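SPI-1 type 3 secretion system pilotin (Salmonella typhimurium, PDB 6XFJ) pilots the secretin InvG to its proper place in the outer membrane, a step in building the type III secretion injectisome that delivers effectors into host cells. Local coordinates at residues E45-E48 / Q49-T52; H37-Y40 / M41-E45. One frame throughout, in Å; residues are numbered along the deposited sequence.

Contact 1: E45-E48 / Q49-T52; sequences EDEE and QLMT. With CD (cadmium ion), chain P; NA (sodium ion), chain V.
The backbone N-H of Leu50 reaches the carbonyl oxygen of Asp46 at 2.9 Å between N and O, one rung of an i to i+4 ladder. The other rungs join Gln49 N to Glu45 O, Met51 N to Glu47 O and Thr52 N to Glu48 O. On the solvent side, Glu45 and Glu48 are one turn apart and share a cadmium ion. Glu48 is bidentate, with OE1 at 2.4 Å and OE2 at 2.3 Å from the metal, whereas Glu45 gives OE2 alone. Glu45 reaches it by folding at CB-CG (chi2 -62°), while Glu48 runs out extended; a water and one further atom from elsewhere also bind the metal. The shared ion also accounts for two carboxylate oxygens, Glu45 OE2 and Glu48 OE1, lying only 3.2 Å apart. Asp46 faces another way: its OD2 binds a sodium ion at 2.2 Å and also accepts a hydrogen bond from Gln39 NE2. On the inner side the Glu47 chain bends at chi2 (62°), which lays its carboxylate over the next turn, OE1 against Leu50 CD2 and OE2 3.5 Å from the Met51 methyl CE. Leu50 is buried among Phe33, Phe34, Tyr40 and helix 68-80, and Met51 packs on Leu72 and on Ser15 of the second subunit. In this C-terminal part of the pilotin, the segment is an amphipathic alpha-helix whose outer face carries an i, i+3 carboxylate metal site.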
loop_
_atom_site.group_PDB
_atom_site.type_symbol
_atom_site.label_atom_id
_atom_site.label_comp_id
_atom_site.label_asym_id
_atom_site.label_seq_id
_atom_site.Cartn_x
_atom_site.Cartn_y
_atom_site.Cartn_z
ATOM N N GLU B 45 -16.150 5.013 -19.439
ATOM C CA GLU B 45 -15.827 3.675 -19.974
ATOM C C GLU B 45 -14.370 3.323 -19.641
ATOM O O GLU B 45 -14.140 2.206 -19.196
ATOM C CB GLU B 45 -16.166 3.647 -21.466
ATOM C CG GLU B 45 -17.691 3.560 -21.672
ATOM C CD GLU B 45 -18.353 2.306 -21.099
ATOM O OE1 GLU B 45 -17.835 1.178 -21.405
ATOM O OE2 GLU B 45 -19.363 2.451 -20.320
ATOM N N ASP B 46 -13.447 4.275 -19.773
ATOM C CA ASP B 46 -12.027 3.933 -19.504
ATOM C C ASP B 46 -11.830 3.615 -18.020
ATOM O O ASP B 46 -11.035 2.752 -17.698
ATOM C CB ASP B 46 -11.100 5.046 -19.964
ATOM C CG ASP B 46 -10.952 5.168 -21.477
ATOM O OD1 ASP B 46 -11.401 4.247 -22.208
ATOM O OD2 ASP B 46 -10.364 6.161 -21.919
ATOM N N GLU B 47 -12.519 4.349 -17.147
ATOM C CA GLU B 47 -12.387 4.125 -15.693
ATOM C C GLU B 47 -12.938 2.756 -15.332
ATOM O O GLU B 47 -12.361 2.087 -14.498
ATOM C CB GLU B 47 -13.078 5.236 -14.913
ATOM C CG GLU B 47 -13.000 5.071 -13.412
ATOM C CD GLU B 47 -11.579 5.080 -12.821
ATOM O OE1 GLU B 47 -10.628 5.288 -13.564
ATOM O OE2 GLU B 47 -11.428 4.876 -11.579
ATOM N N GLU B 48 -14.014 2.340 -16.009
ATOM C CA GLU B 48 -14.620 1.020 -15.740
ATOM C C GLU B 48 -13.588 -0.025 -16.137
ATOM O O GLU B 48 -13.411 -1.035 -15.391
ATOM C CB GLU B 48 -15.883 0.789 -16.565
ATOM C CG GLU B 48 -17.124 1.566 -16.151
ATOM C CD GLU B 48 -18.334 1.431 -17.081
ATOM O OE1 GLU B 48 -18.299 0.569 -17.986
ATOM O OE2 GLU B 48 -19.311 2.143 -16.844
ATOM N N GLN B 49 -12.969 0.125 -17.297
ATOM C CA GLN B 49 -11.945 -0.801 -17.763
ATOM C C GLN B 49 -10.788 -0.821 -16.771
ATOM O O GLN B 49 -10.280 -1.892 -16.492
ATOM C CB GLN B 49 -11.478 -0.530 -19.181
ATOM C CG GLN B 49 -12.554 -0.766 -20.229
ATOM C CD GLN B 49 -12.012 -0.483 -21.611
ATOM O OE1 GLN B 49 -10.831 -0.668 -21.885
ATOM N NE2 GLN B 49 -12.875 -0.034 -22.506
ATOM N N LEU B 50 -10.349 0.344 -16.297
ATOM C CA LEU B 50 -9.243 0.358 -15.332
ATOM C C LEU B 50 -9.613 -0.372 -14.039
ATOM O O LEU B 50 -8.793 -1.119 -13.534
ATOM C CB LEU B 50 -8.863 1.809 -15.045
ATOM C CG LEU B 50 -7.708 1.938 -14.075
ATOM C CD1 LEU B 50 -6.428 1.541 -14.742
ATOM C CD2 LEU B 50 -7.657 3.395 -13.618
ATOM N N MET B 51 -10.805 -0.108 -13.494
ATOM C CA MET B 51 -11.237 -0.762 -12.246
ATOM C C MET B 51 -11.319 -2.300 -12.463
ATOM O O MET B 51 -10.919 -3.064 -11.572
ATOM C CB MET B 51 -12.565 -0.209 -11.720
ATOM C CG MET B 51 -12.460 1.195 -11.196
ATOM S SD MET B 51 -11.275 1.382 -9.828
ATOM C CE MET B 51 -9.786 1.889 -10.710
ATOM N N THR B 52 -11.798 -2.790 -13.609
ATOM C CA THR B 52 -11.777 -4.251 -13.889
ATOM C C THR B 52 -10.329 -4.761 -13.866
ATOM O O THR B 52 -10.062 -5.814 -13.187
ATOM C CB THR B 52 -12.394 -4.537 -15.255
ATOM O OG1 THR B 52 -13.750 -4.107 -15.144
ATOM C CG2 THR B 52 -12.310 -5.991 -15.662
HETATM CD CD CD P . -20.459 1.270 -18.651
HETATM NA NA NA V . -10.409 6.321 -24.098
HETATM O O HOH W 1 -21.395 -0.149 -16.995
#

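Contact 2: H37-Y40 / M41-E45; sequences HPQY and MRSKE. With CD (cadmium ion), chain P.
A short, weakly bonded helical turn, residues 39-42, leads into helix 44-59, and Ser43 is the N-cap where the long helix starts. Pro38 O receives Met41 N at 3.0 Å, and a weak bond from Arg42 N. Gln39 O is taken by Ser43 N at 3.1 Å, and weakly by Arg42 N. Over this turn the Arg42 side chain folds back: bent at chi3 (-75°), it brings NE to 3.2 Å from Gln39 OE1, standing above the amide plane rather than on a lone pair, with a weaker bond from NH2 to that oxygen. The amide and guanidinium planes stand 61° apart, and one guanidinium face lies over the Pro38 C and Gln39 N backbone. The arginine and proline side chains lie side by side and point the same way, NH1 3.8 Å from Pro38 CB. The amide's other end, Gln39 NE2, passes 3.5 Å from Ser43 CB and has its polar partner in Asp46. Bends at chi2 and chi3 turn Met41 back over Pro38, its CE 3.6 Å from Pro38 CA; the residue also packs on Phe34 and on Ser7 of the second subunit. Tyr40 points into the protein, its hydroxyl bonded to His76. Ser43 OG accepts the backbone N-H of Asp46, the side-chain N-cap bond typical of an alpha-helix start.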
loop_
_atom_site.group_PDB
_atom_site.type_symbol
_atom_site.label_atom_id
_atom_site.label_comp_id
_atom_site.label_asym_id
_atom_site.label_seq_id
_atom_site.Cartn_x
_atom_site.Cartn_y
_atom_site.Cartn_z
ATOM N N HIS B 37 -3.012 10.720 -14.652
ATOM C CA HIS B 37 -3.754 9.992 -15.718
ATOM C C HIS B 37 -5.172 10.534 -15.823
ATOM O O HIS B 37 -6.126 9.761 -15.658
ATOM C CB HIS B 37 -3.727 8.485 -15.436
ATOM C CG HIS B 37 -2.360 7.908 -15.347
ATOM N ND1 HIS B 37 -1.613 7.927 -14.156
ATOM C CD2 HIS B 37 -1.608 7.254 -16.267
ATOM C CE1 HIS B 37 -0.435 7.344 -14.381
ATOM N NE2 HIS B 37 -0.405 6.928 -15.664
ATOM N N PRO B 38 -5.352 11.795 -16.261
ATOM C CA PRO B 38 -6.663 12.440 -16.263
ATOM C C PRO B 38 -7.641 11.880 -17.297
ATOM O O PRO B 38 -8.823 12.202 -17.225
ATOM C CB PRO B 38 -6.326 13.898 -16.596
ATOM C CG PRO B 38 -4.999 13.822 -17.323
ATOM C CD PRO B 38 -4.266 12.687 -16.637
ATOM N N GLN B 39 -7.170 11.076 -18.242
ATOM C CA GLN B 39 -8.098 10.341 -19.163
ATOM C C GLN B 39 -9.174 9.569 -18.384
ATOM O O GLN B 39 -10.320 9.437 -18.848
ATOM C CB GLN B 39 -7.333 9.411 -20.107
ATOM C CG GLN B 39 -8.205 8.678 -21.107
ATOM C CD GLN B 39 -9.101 9.555 -21.965
ATOM O OE1 GLN B 39 -8.778 10.711 -22.312
ATOM N NE2 GLN B 39 -10.246 8.977 -22.327
ATOM N N TYR B 40 -8.833 9.039 -17.228
ATOM C CA TYR B 40 -9.785 8.263 -16.408
ATOM C C TYR B 40 -10.892 9.127 -15.805
ATOM O O TYR B 40 -11.906 8.554 -15.383
ATOM C CB TYR B 40 -9.039 7.416 -15.388
ATOM C CG TYR B 40 -8.164 6.423 -16.092
ATOM C CD1 TYR B 40 -8.743 5.398 -16.827
ATOM C CD2 TYR B 40 -6.786 6.457 -15.998
ATOM C CE1 TYR B 40 -7.952 4.485 -17.495
ATOM C CE2 TYR B 40 -5.987 5.515 -16.632
ATOM C CZ TYR B 40 -6.571 4.537 -17.415
ATOM O OH TYR B 40 -5.775 3.621 -18.067
ATOM N N MET B 41 -10.734 10.446 -15.764
ATOM C CA MET B 41 -11.823 11.360 -15.352
ATOM C C MET B 41 -12.608 11.832 -16.584
ATOM O O MET B 41 -13.722 12.316 -16.404
ATOM C CB MET B 41 -11.257 12.555 -14.589
ATOM C CG MET B 41 -10.828 12.194 -13.180
ATOM S SD MET B 41 -9.150 11.565 -13.065
ATOM C CE MET B 41 -8.297 13.147 -13.105
ATOM N N ARG B 42 -12.051 11.702 -17.798
ATOM C CA ARG B 42 -12.713 12.126 -19.047
ATOM C C ARG B 42 -13.632 11.035 -19.596
ATOM O O ARG B 42 -14.626 11.401 -20.257
ATOM C CB ARG B 42 -11.657 12.517 -20.071
ATOM C CG ARG B 42 -10.938 13.795 -19.682
ATOM C CD ARG B 42 -10.214 14.406 -20.852
ATOM N NE ARG B 42 -8.999 13.681 -21.197
ATOM C CZ ARG B 42 -7.759 13.990 -20.801
ATOM N NH1 ARG B 42 -7.523 15.017 -19.997
ATOM N NH2 ARG B 42 -6.748 13.244 -21.210
ATOM N N SER B 43 -13.360 9.761 -19.328
ATOM C CA SER B 43 -14.119 8.646 -19.925
ATOM C C SER B 43 -14.566 7.740 -18.786
ATOM O O SER B 43 -13.704 7.015 -18.196
ATOM C CB SER B 43 -13.253 7.909 -20.881
ATOM O OG SER B 43 -13.911 6.747 -21.299
ATOM N N LYS B 44 -15.870 7.699 -18.521
ATOM C CA LYS B 44 -16.435 6.665 -17.630
ATOM C C LYS B 44 -16.101 5.254 -18.135
ATOM O O LYS B 44 -15.806 4.369 -17.293
ATOM C CB LYS B 44 -17.972 6.687 -17.577
ATOM N N GLU B 45 -16.150 5.013 -19.439
ATOM C CA GLU B 45 -15.827 3.675 -19.974
ATOM C C GLU B 45 -14.370 3.323 -19.641
ATOM O O GLU B 45 -14.140 2.206 -19.196
ATOM C CB GLU B 45 -16.166 3.647 -21.466
ATOM C CG GLU B 45 -17.691 3.560 -21.672
ATOM C CD GLU B 45 -18.353 2.306 -21.099
ATOM O OE1 GLU B 45 -17.835 1.178 -21.405
ATOM O OE2 GLU B 45 -19.363 2.451 -20.320
HETATM CD CD CD P . -20.459 1.270 -18.651
HETATM O O HOH W 1 -21.395 -0.149 -16.995
#

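Contact 2 comes first along the chain and ends at Glu45, where contact 1 begins; both touch the second subunit. Contact 2 is a surface turn with bent, partly weak backbone bonds and with Arg42 and Met41 folded back on the Pro38 backbone. Contact 1 is regular helix, partly buried, with three of its four carboxylates (Glu45, Asp46, Glu48) on metals and Leu50 and Met51 turned inward. The Gln39 amide ties the two together on the outside. Inside, Tyr40, its CE1 3.7 Å from Leu50 CB, is buried also against Phe33, Phe34 and Leu79, and so joins the short turn to helices 25-36, 44-59 and 68-80.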